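Local coordinates for protein sortase (Actinomyces oris, PDB 2XWG) that probably joins pilin subunits covalently during fimbrial assembly, as other class C sortases do, and binds calcium, at residues Ala56-Ser61 with Glu95-Pro100; Ala91-Met96 with Ile116-Asp121; Leu137-Pro142 with Val174-Gln179. All blocks are in the same frame, centred on the assembly; numbering follows the deposited sequence.

Interaction 1: Ala56-Ser61 with Glu95-Pro100; sequences AKERAS and EMDIDP. With CA (calcium ion), chain G.
The Glu58 carboxylate has Ile98 CG1 on one side of its plane, 3.2 Å from Glu58 OE2, and a calcium ion on the other, well out of that plane. Asp97 presents its own carboxylate across that of Glu58, the planes 55° apart, and the two groups meet oxygen to oxygen because Glu58 OE2 (2.8 Å) and Asp97 OD1 (2.9 Å) both bind the calcium. His94 O supplies the third protein ligand. A bend at chi2 of Glu58 (-88°) turns the carboxylate to the metal while Glu58 CG packs on CG1 and CD1 of Ile98. A water lies between Glu58 OE1 and Glu95 OE1, close enough to donate to either, and accepts from Met96 N. The third carboxylate, that of Glu95, is held from the helix: Ser61 OG donates to the syn lone pair of Glu95 OE1 over 2.9 Å. An alanine in place of Glu95 would strip the Ser61 hydroxyl of this acceptor and would probably leave the water between them less firmly placed. Since Glu58 OE1 and Glu95 OE1 are 5.0 Å apart and Asp97 is nearer still to Glu58, the negative charges crowding here probably rely on calcium to bind helix 55-68 to the loop after helix 87-93.

Interaction 2: Ala91-Met96 with Ile116-Asp121; sequences AYLHEM and IYHGTD. With CA (calcium ion), chain F; CA (calcium ion), chain G.
Aromatic contact comes first: His118 turns an edge, led by CD2, onto one face of Tyr92 in a T-shaped pair, the centroids 4.9 Å apart and the planes at 79°. CD2 stands 3.5 Å from Tyr92 CZ, offset toward the rim of the tyrosine ring. Two hydrogen bonds run beside this stack. His118 NE2 donates to Glu95 O over 2.7 Å with the oxygen almost in the imidazole plane, though the N-H...O angle of 137° leaves the bond bent. Gly119 N donates to Tyr92 OH at 3.2 Å, and the same hydroxyl is also hydrogen-bonded to His131 ND1. A chi1 of 156° swings the Tyr92 ring away from its own backbone nitrogen, so that one face meets His118 and the hydroxyl gets as far as Gly119. Apolar contact is slight, Leu93 CD1 resting 4.1 Å from His118 CB. Metal coordination marks both outer ends: His94 O binds one calcium ion at 2.7 Å, whereas Thr120 OG1 joins Pro77 O, Glu80 O and two waters around the second. The contact thus fastens the end of helix 87-93 and the loop after it to the end of strand 112-118, with Tyr65 of helix 55-68 also against Tyr92 and Asp121 capping the start of helix 122-127.

Interaction 3: Leu137-Pro142 with Val174-Gln179; sequences LPVGGP and VSSLGQ
Pro138 and Val139 meet the end of strand 171-176 and the turn after it through a few small contacts. Pro138 CB rests 3.9 Å from Val174 CG1, the branch that a chi1 of -179° places opposite Val174's own N, where it meets the proline ring. Val139 CG1 approaches Leu177 CD2 equally closely, the two side chains meeting at a slant, and the same methyl also lies against Ser176 OG. Between these apolar touches Ser176 OG comes within 3.1 Å of Pro138 O, a distance suited to a hydrogen bond, although a second acceptor competes for the hydroxyl proton.

Each side is shaped by its own backbone. Pro138 is the centre of an inverse gamma turn, closed by Val139 N to Leu137 O at 2.8 Å, which sets the Pro138 ring and the Val139 side chain against the hairpin. Ser176 to Gln179 form a type I' beta turn, with Ser176 N to Gln179 O at 3.1 Å and Gln179 N to Ser176 O at 3.0 Å; this is the tight reversal that joins strand 171-176 to strand 179-191. Leu177 and Gly178 both carry the positive phi this turn requires.

Further out, Asn66 OD1 receives Leu137 N and Asp206 OD2 receives Gly141 N, so the loop is held at two more points. Met102 and Ala103 pack on Pro138, and Met96 fills in beside Val139 and Ser176.

Chemically, this is a buried apolar seam of the sortase domain with one polar point: Pro138 O, a carbonyl inside the fold, faces a serine hydroxyl that can meet its need for a donor, while weak dispersion contacts make up the remainder.

Interactions 1 and 2 share Glu95 and Met96, their centres 11 Å apart, so one short loop carries both: Asp97 and His94 O take the same calcium ion, while Glu95 O reaches back to the sheet. Met96 also ties both to interaction 3, its CE lying 3.4 Å from Val139 CG1. Arg59, on the helix of interaction 1, adds a probable hydrogen bond from NH1 to Ser176 O at 3.3 Å; the centres of interactions 1 and 3 are 10 Å apart. Leu177 stands about 8 Å from the calcium, side chain to ion. The predicted catalytic His151 and Cys213 belong to none of these segments; interactions 1 and 2 tie the N-terminal helices to the loop and strand beside them, and interaction 3 lies within the sortase domain.

Interaction 1: Ala56-Ser61 with Glu95-Pro100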
loop_
_atom_site.group_PDB
_atom_site.type_symbol
_atom_site.label_atom_id
_atom_site.label_comp_id
_atom_site.label_asym_id
_atom_site.label_seq_id
_atom_site.Cartn_x
_atom_site.Cartn_y
_atom_site.Cartn_z
ATOM N N ALA A 56 19.026 9.008 3.825
ATOM C CA ALA A 56 19.575 7.698 4.181
ATOM C C ALA A 56 19.189 7.295 5.594
ATOM O O ALA A 56 18.984 6.115 5.881
ATOM C CB ALA A 56 21.078 7.663 4.034
ATOM N N LYS A 57 19.115 8.266 6.488
ATOM C CA LYS A 57 18.674 7.962 7.836
ATOM C C LYS A 57 17.215 7.516 7.780
ATOM O O LYS A 57 16.847 6.512 8.388
ATOM C CB LYS A 57 18.851 9.167 8.767
ATOM C CG LYS A 57 20.286 9.378 9.250
ATOM C CD LYS A 57 20.502 10.770 9.894
ATOM C CE LYS A 57 20.644 11.887 8.846
ATOM N NZ LYS A 57 20.610 13.277 9.429
ATOM N N GLU A 58 16.402 8.261 7.031
ATOM C CA GLU A 58 14.976 7.982 6.895
ATOM C C GLU A 58 14.733 6.586 6.361
ATOM O O GLU A 58 13.799 5.914 6.764
ATOM C CB GLU A 58 14.324 8.992 5.959
ATOM C CG GLU A 58 13.960 10.279 6.626
ATOM C CD GLU A 58 12.596 10.201 7.228
ATOM O OE1 GLU A 58 12.074 9.079 7.294
ATOM O OE2 GLU A 58 12.033 11.238 7.631
ATOM N N ARG A 59 15.579 6.145 5.450
ATOM C CA ARG A 59 15.391 4.828 4.904
ATOM C C ARG A 59 15.755 3.724 5.905
ATOM O O ARG A 59 15.036 2.718 6.034
ATOM C CB ARG A 59 16.171 4.664 3.616
ATOM C CG ARG A 59 15.867 3.346 2.982
ATOM C CD ARG A 59 16.459 3.194 1.607
ATOM N NE ARG A 59 15.674 2.189 0.901
ATOM C CZ ARG A 59 14.723 2.492 0.025
ATOM N NH1 ARG A 59 14.480 3.772 -0.255
ATOM N NH2 ARG A 59 14.036 1.525 -0.579
ATOM N N ALA A 60 16.867 3.907 6.616
ATOM C CA ALA A 60 17.308 2.910 7.593
ATOM C C ALA A 60 16.301 2.797 8.730
ATOM O O ALA A 60 16.063 1.710 9.252
ATOM C CB ALA A 60 18.684 3.254 8.141
ATOM N N SER A 61 15.712 3.926 9.110
ATOM C CA SER A 61 14.672 3.926 10.120
ATOM C C SER A 61 13.418 3.213 9.599
ATOM O O SER A 61 12.788 2.429 10.323
ATOM C CB SER A 61 14.339 5.350 10.540
ATOM O OG SER A 61 13.268 5.343 11.466
ATOM N N GLU A 95 7.570 7.919 10.538
ATOM C CA GLU A 95 8.329 7.208 9.525
ATOM C C GLU A 95 8.059 7.802 8.154
ATOM O O GLU A 95 6.962 8.274 7.881
ATOM C CB GLU A 95 8.017 5.722 9.558
ATOM C CG GLU A 95 8.335 5.089 10.898
ATOM C CD GLU A 95 9.830 5.033 11.169
ATOM O OE1 GLU A 95 10.622 5.282 10.229
ATOM O OE2 GLU A 95 10.215 4.726 12.319
ATOM N N MET A 96 9.076 7.806 7.307
ATOM C CA MET A 96 8.953 8.310 5.950
ATOM C C MET A 96 8.245 9.665 5.871
ATOM O O MET A 96 7.308 9.822 5.083
ATOM C CB MET A 96 8.223 7.277 5.103
ATOM C CG MET A 96 8.849 5.908 5.182
ATOM S SD MET A 96 8.178 4.753 3.974
ATOM C CE MET A 96 8.981 5.303 2.469
ATOM N N ASP A 97 8.705 10.633 6.674
ATOM C CA ASP A 97 8.007 11.912 6.828
ATOM C C ASP A 97 8.790 13.153 6.346
ATOM O O ASP A 97 8.444 14.296 6.682
ATOM C CB ASP A 97 7.510 12.104 8.279
ATOM C CG ASP A 97 8.613 12.585 9.250
ATOM O OD1 ASP A 97 9.782 12.119 9.168
ATOM O OD2 ASP A 97 8.294 13.441 10.113
ATOM N N ILE A 98 9.827 12.933 5.547
ATOM C CA ILE A 98 10.564 14.048 4.963
ATOM C C ILE A 98 9.652 14.958 4.141
ATOM O O ILE A 98 9.647 16.171 4.336
ATOM C CB ILE A 98 11.675 13.577 4.030
ATOM C CG1 ILE A 98 12.602 12.594 4.734
ATOM C CG2 ILE A 98 12.463 14.770 3.536
ATOM C CD1 ILE A 98 13.643 11.972 3.794
ATOM N N ASP A 99 8.912 14.365 3.202
ATOM C CA ASP A 99 7.915 15.080 2.397
ATOM C C ASP A 99 6.517 14.711 2.873
ATOM O O ASP A 99 6.327 13.745 3.628
ATOM C CB ASP A 99 8.024 14.710 0.915
ATOM C CG ASP A 99 9.360 15.092 0.303
ATOM O OD1 ASP A 99 9.808 16.246 0.528
ATOM O OD2 ASP A 99 9.957 14.234 -0.407
ATOM N N PRO A 100 5.514 15.472 2.431
ATOM C CA PRO A 100 4.159 15.128 2.885
ATOM C C PRO A 100 3.660 13.872 2.170
ATOM O O PRO A 100 2.756 13.196 2.639
ATOM C CB PRO A 100 3.337 16.361 2.505
ATOM C CG PRO A 100 4.378 17.475 2.327
ATOM C CD PRO A 100 5.566 16.765 1.733
HETATM CA CA CA G . 11.640 10.152 10.166
HETATM O O HOH W 1 11.694 6.810 8.615
#

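Interaction 2: Ala91-Met96 with Ile116-Asp121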
loop_
_atom_site.group_PDB
_atom_site.type_symbol
_atom_site.label_atom_id
_atom_site.label_comp_id
_atom_site.label_asym_id
_atom_site.label_seq_id
_atom_site.Cartn_x
_atom_site.Cartn_y
_atom_site.Cartn_z
ATOM N N ALA A 91 3.737 7.092 16.337
ATOM C CA ALA A 91 5.115 6.706 16.062
ATOM C C ALA A 91 5.264 6.473 14.564
ATOM O O ALA A 91 6.298 6.771 13.965
ATOM C CB ALA A 91 5.501 5.458 16.844
ATOM N N TYR A 92 4.201 5.959 13.970
ATOM C CA TYR A 92 4.194 5.585 12.563
ATOM C C TYR A 92 4.234 6.840 11.700
ATOM O O TYR A 92 4.924 6.890 10.694
ATOM C CB TYR A 92 2.967 4.708 12.295
ATOM C CG TYR A 92 2.429 4.664 10.880
ATOM C CD1 TYR A 92 3.003 3.856 9.920
ATOM C CD2 TYR A 92 1.296 5.380 10.531
ATOM C CE1 TYR A 92 2.502 3.799 8.653
ATOM C CE2 TYR A 92 0.781 5.322 9.271
ATOM C CZ TYR A 92 1.381 4.531 8.337
ATOM O OH TYR A 92 0.847 4.475 7.076
ATOM N N LEU A 93 3.522 7.867 12.125
ATOM C CA LEU A 93 3.495 9.115 11.385
ATOM C C LEU A 93 4.888 9.692 11.191
ATOM O O LEU A 93 5.118 10.502 10.290
ATOM C CB LEU A 93 2.623 10.125 12.116
ATOM C CG LEU A 93 1.219 10.373 11.572
ATOM C CD1 LEU A 93 0.623 9.125 10.959
ATOM C CD2 LEU A 93 0.340 10.910 12.691
ATOM N N HIS A 94 5.818 9.294 12.049
ATOM C CA HIS A 94 7.162 9.841 11.986
ATOM C C HIS A 94 7.998 9.105 10.947
ATOM O O HIS A 94 9.024 9.605 10.515
ATOM C CB HIS A 94 7.858 9.774 13.349
ATOM C CG HIS A 94 7.625 10.973 14.210
ATOM N ND1 HIS A 94 6.823 10.941 15.332
ATOM C CD2 HIS A 94 8.096 12.239 14.119
ATOM C CE1 HIS A 94 6.808 12.136 15.895
ATOM N NE2 HIS A 94 7.572 12.943 15.179
ATOM N N GLU A 95 7.570 7.919 10.538
ATOM C CA GLU A 95 8.329 7.208 9.525
ATOM C C GLU A 95 8.059 7.802 8.154
ATOM O O GLU A 95 6.962 8.274 7.881
ATOM C CB GLU A 95 8.017 5.722 9.558
ATOM C CG GLU A 95 8.335 5.089 10.898
ATOM C CD GLU A 95 9.830 5.033 11.169
ATOM O OE1 GLU A 95 10.622 5.282 10.229
ATOM O OE2 GLU A 95 10.215 4.726 12.319
ATOM N N MET A 96 9.076 7.806 7.307
ATOM C CA MET A 96 8.953 8.310 5.950
ATOM C C MET A 96 8.245 9.665 5.871
ATOM O O MET A 96 7.308 9.822 5.083
ATOM C CB MET A 96 8.223 7.277 5.103
ATOM C CG MET A 96 8.849 5.908 5.182
ATOM S SD MET A 96 8.178 4.753 3.974
ATOM C CE MET A 96 8.981 5.303 2.469
ATOM N N ILE A 116 1.315 8.444 -2.346
ATOM C CA ILE A 116 0.926 7.536 -1.272
ATOM C C ILE A 116 1.086 8.278 0.051
ATOM O O ILE A 116 2.104 8.918 0.285
ATOM C CB ILE A 116 1.849 6.329 -1.258
ATOM C CG1 ILE A 116 1.680 5.538 -2.543
ATOM C CG2 ILE A 116 1.574 5.463 -0.072
ATOM C CD1 ILE A 116 2.708 4.470 -2.745
ATOM N N TYR A 117 0.078 8.202 0.908
ATOM C CA TYR A 117 0.107 8.888 2.185
ATOM C C TYR A 117 -0.082 7.893 3.313
ATOM O O TYR A 117 -0.578 6.777 3.099
ATOM C CB TYR A 117 -1.018 9.921 2.271
ATOM C CG TYR A 117 -0.970 11.005 1.222
ATOM C CD1 TYR A 117 -0.096 12.066 1.340
ATOM C CD2 TYR A 117 -1.817 10.971 0.118
ATOM C CE1 TYR A 117 -0.058 13.072 0.391
ATOM C CE2 TYR A 117 -1.778 11.967 -0.842
ATOM C CZ TYR A 117 -0.893 13.021 -0.693
ATOM O OH TYR A 117 -0.842 14.021 -1.646
ATOM N N HIS A 118 0.317 8.309 4.513
ATOM C CA HIS A 118 0.110 7.527 5.728
ATOM C C HIS A 118 -1.376 7.320 5.963
ATOM O O HIS A 118 -2.143 8.272 5.905
ATOM C CB HIS A 118 0.647 8.294 6.940
ATOM C CG HIS A 118 2.139 8.360 7.023
ATOM N ND1 HIS A 118 2.879 9.327 6.375
ATOM C CD2 HIS A 118 3.028 7.602 7.710
ATOM C CE1 HIS A 118 4.159 9.143 6.639
ATOM N NE2 HIS A 118 4.276 8.099 7.442
ATOM N N GLY A 119 -1.774 6.094 6.270
ATOM C CA GLY A 119 -3.123 5.808 6.743
ATOM C C GLY A 119 -4.204 5.626 5.683
ATOM O O GLY A 119 -3.965 5.840 4.485
ATOM N N THR A 120 -5.404 5.252 6.127
ATOM C CA THR A 120 -6.487 4.991 5.197
ATOM C C THR A 120 -7.800 5.619 5.655
ATOM O O THR A 120 -8.890 5.124 5.365
ATOM C CB THR A 120 -6.677 3.474 4.969
ATOM O OG1 THR A 120 -6.867 2.830 6.234
ATOM C CG2 THR A 120 -5.457 2.883 4.307
ATOM N N ASP A 121 -7.698 6.722 6.375
ATOM C CA ASP A 121 -8.890 7.457 6.749
ATOM C C ASP A 121 -9.530 8.000 5.490
ATOM O O ASP A 121 -8.890 8.085 4.447
ATOM C CB ASP A 121 -8.519 8.595 7.674
ATOM C CG ASP A 121 -7.528 9.503 7.049
ATOM O OD1 ASP A 121 -6.333 9.113 6.943
ATOM O OD2 ASP A 121 -7.960 10.591 6.628
HETATM CA CA CA F . -9.325 3.115 7.424
HETATM CA CA CA G . 11.640 10.152 10.166
HETATM O O HOH W 2 -8.452 4.462 9.775
HETATM O O HOH W 3 -9.699 0.702 8.854
#

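Interaction 3: Leu137-Pro142 with Val174-Gln179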
loop_
_atom_site.group_PDB
_atom_site.type_symbol
_atom_site.label_atom_id
_atom_site.label_comp_id
_atom_site.label_asym_id
_atom_site.label_seq_id
_atom_site.Cartn_x
_atom_site.Cartn_y
_atom_site.Cartn_z
ATOM N N LEU A 137 6.044 -0.513 5.633
ATOM C CA LEU A 137 6.241 0.710 4.866
ATOM C C LEU A 137 6.737 0.355 3.471
ATOM O O LEU A 137 7.453 -0.625 3.307
ATOM C CB LEU A 137 7.258 1.602 5.586
ATOM C CG LEU A 137 6.864 2.013 7.005
ATOM C CD1 LEU A 137 7.951 2.839 7.652
ATOM C CD2 LEU A 137 5.544 2.765 7.007
ATOM N N PRO A 138 6.371 1.149 2.453
ATOM C CA PRO A 138 6.767 0.802 1.078
ATOM C C PRO A 138 8.220 1.159 0.735
ATOM O O PRO A 138 8.459 2.054 -0.093
ATOM C CB PRO A 138 5.820 1.648 0.224
ATOM C CG PRO A 138 5.506 2.832 1.069
ATOM C CD PRO A 138 5.521 2.354 2.501
ATOM N N VAL A 139 9.173 0.469 1.358
ATOM C CA VAL A 139 10.590 0.654 1.053
ATOM C C VAL A 139 11.175 -0.688 0.640
ATOM O O VAL A 139 12.395 -0.847 0.540
ATOM C CB VAL A 139 11.385 1.209 2.262
ATOM C CG1 VAL A 139 11.180 2.721 2.430
ATOM C CG2 VAL A 139 11.005 0.456 3.533
ATOM N N GLY A 140 10.304 -1.656 0.385
ATOM C CA GLY A 140 10.766 -2.949 -0.076
ATOM C C GLY A 140 11.682 -3.644 0.920
ATOM O O GLY A 140 11.787 -3.244 2.081
ATOM N N GLY A 141 12.352 -4.700 0.474
ATOM C CA GLY A 141 13.240 -5.424 1.355
ATOM C C GLY A 141 12.586 -6.714 1.786
ATOM O O GLY A 141 11.440 -6.968 1.429
ATOM N N PRO A 142 13.297 -7.525 2.582
ATOM C CA PRO A 142 12.899 -8.916 2.812
ATOM C C PRO A 142 11.950 -9.058 3.999
ATOM O O PRO A 142 12.041 -8.285 4.954
ATOM C CB PRO A 142 14.233 -9.581 3.120
ATOM C CG PRO A 142 15.105 -8.438 3.742
ATOM C CD PRO A 142 14.419 -7.128 3.451
ATOM N N VAL A 174 7.179 1.319 -7.260
ATOM C CA VAL A 174 6.955 2.137 -6.081
ATOM C C VAL A 174 8.234 2.933 -5.752
ATOM O O VAL A 174 9.212 2.349 -5.290
ATOM C CB VAL A 174 6.552 1.255 -4.900
ATOM C CG1 VAL A 174 6.299 2.097 -3.655
ATOM C CG2 VAL A 174 5.319 0.434 -5.264
ATOM N N SER A 175 8.234 4.243 -6.012
ATOM C CA SER A 175 9.375 5.111 -5.678
ATOM C C SER A 175 9.257 5.815 -4.324
ATOM O O SER A 175 8.221 6.390 -4.004
ATOM C CB SER A 175 9.590 6.157 -6.765
ATOM O OG SER A 175 9.946 5.509 -7.970
ATOM N N SER A 176 10.320 5.758 -3.529
ATOM C CA SER A 176 10.384 6.492 -2.267
ATOM C C SER A 176 11.822 6.580 -1.800
ATOM O O SER A 176 12.632 5.711 -2.114
ATOM C CB SER A 176 9.572 5.798 -1.179
ATOM O OG SER A 176 10.191 4.574 -0.820
ATOM N N LEU A 177 12.135 7.631 -1.044
ATOM C CA LEU A 177 13.469 7.795 -0.483
ATOM C C LEU A 177 14.576 7.466 -1.506
ATOM O O LEU A 177 15.418 6.603 -1.279
ATOM C CB LEU A 177 13.602 6.934 0.773
ATOM C CG LEU A 177 13.026 7.484 2.086
ATOM C CD1 LEU A 177 12.079 8.645 1.863
ATOM C CD2 LEU A 177 12.348 6.381 2.865
ATOM N N GLY A 178 14.548 8.151 -2.643
ATOM C CA GLY A 178 15.597 8.043 -3.639
ATOM C C GLY A 178 15.723 6.737 -4.382
ATOM O O GLY A 178 16.725 6.506 -5.062
ATOM N N GLN A 179 14.710 5.883 -4.293
ATOM C CA GLN A 179 14.862 4.538 -4.820
ATOM C C GLN A 179 13.580 3.966 -5.428
ATOM O O GLN A 179 12.524 4.047 -4.820
ATOM C CB GLN A 179 15.347 3.652 -3.691
ATOM C CG GLN A 179 15.929 2.348 -4.142
ATOM C CD GLN A 179 16.792 1.738 -3.066
ATOM O OE1 GLN A 179 17.601 2.441 -2.427
ATOM N NE2 GLN A 179 16.615 0.430 -2.832
#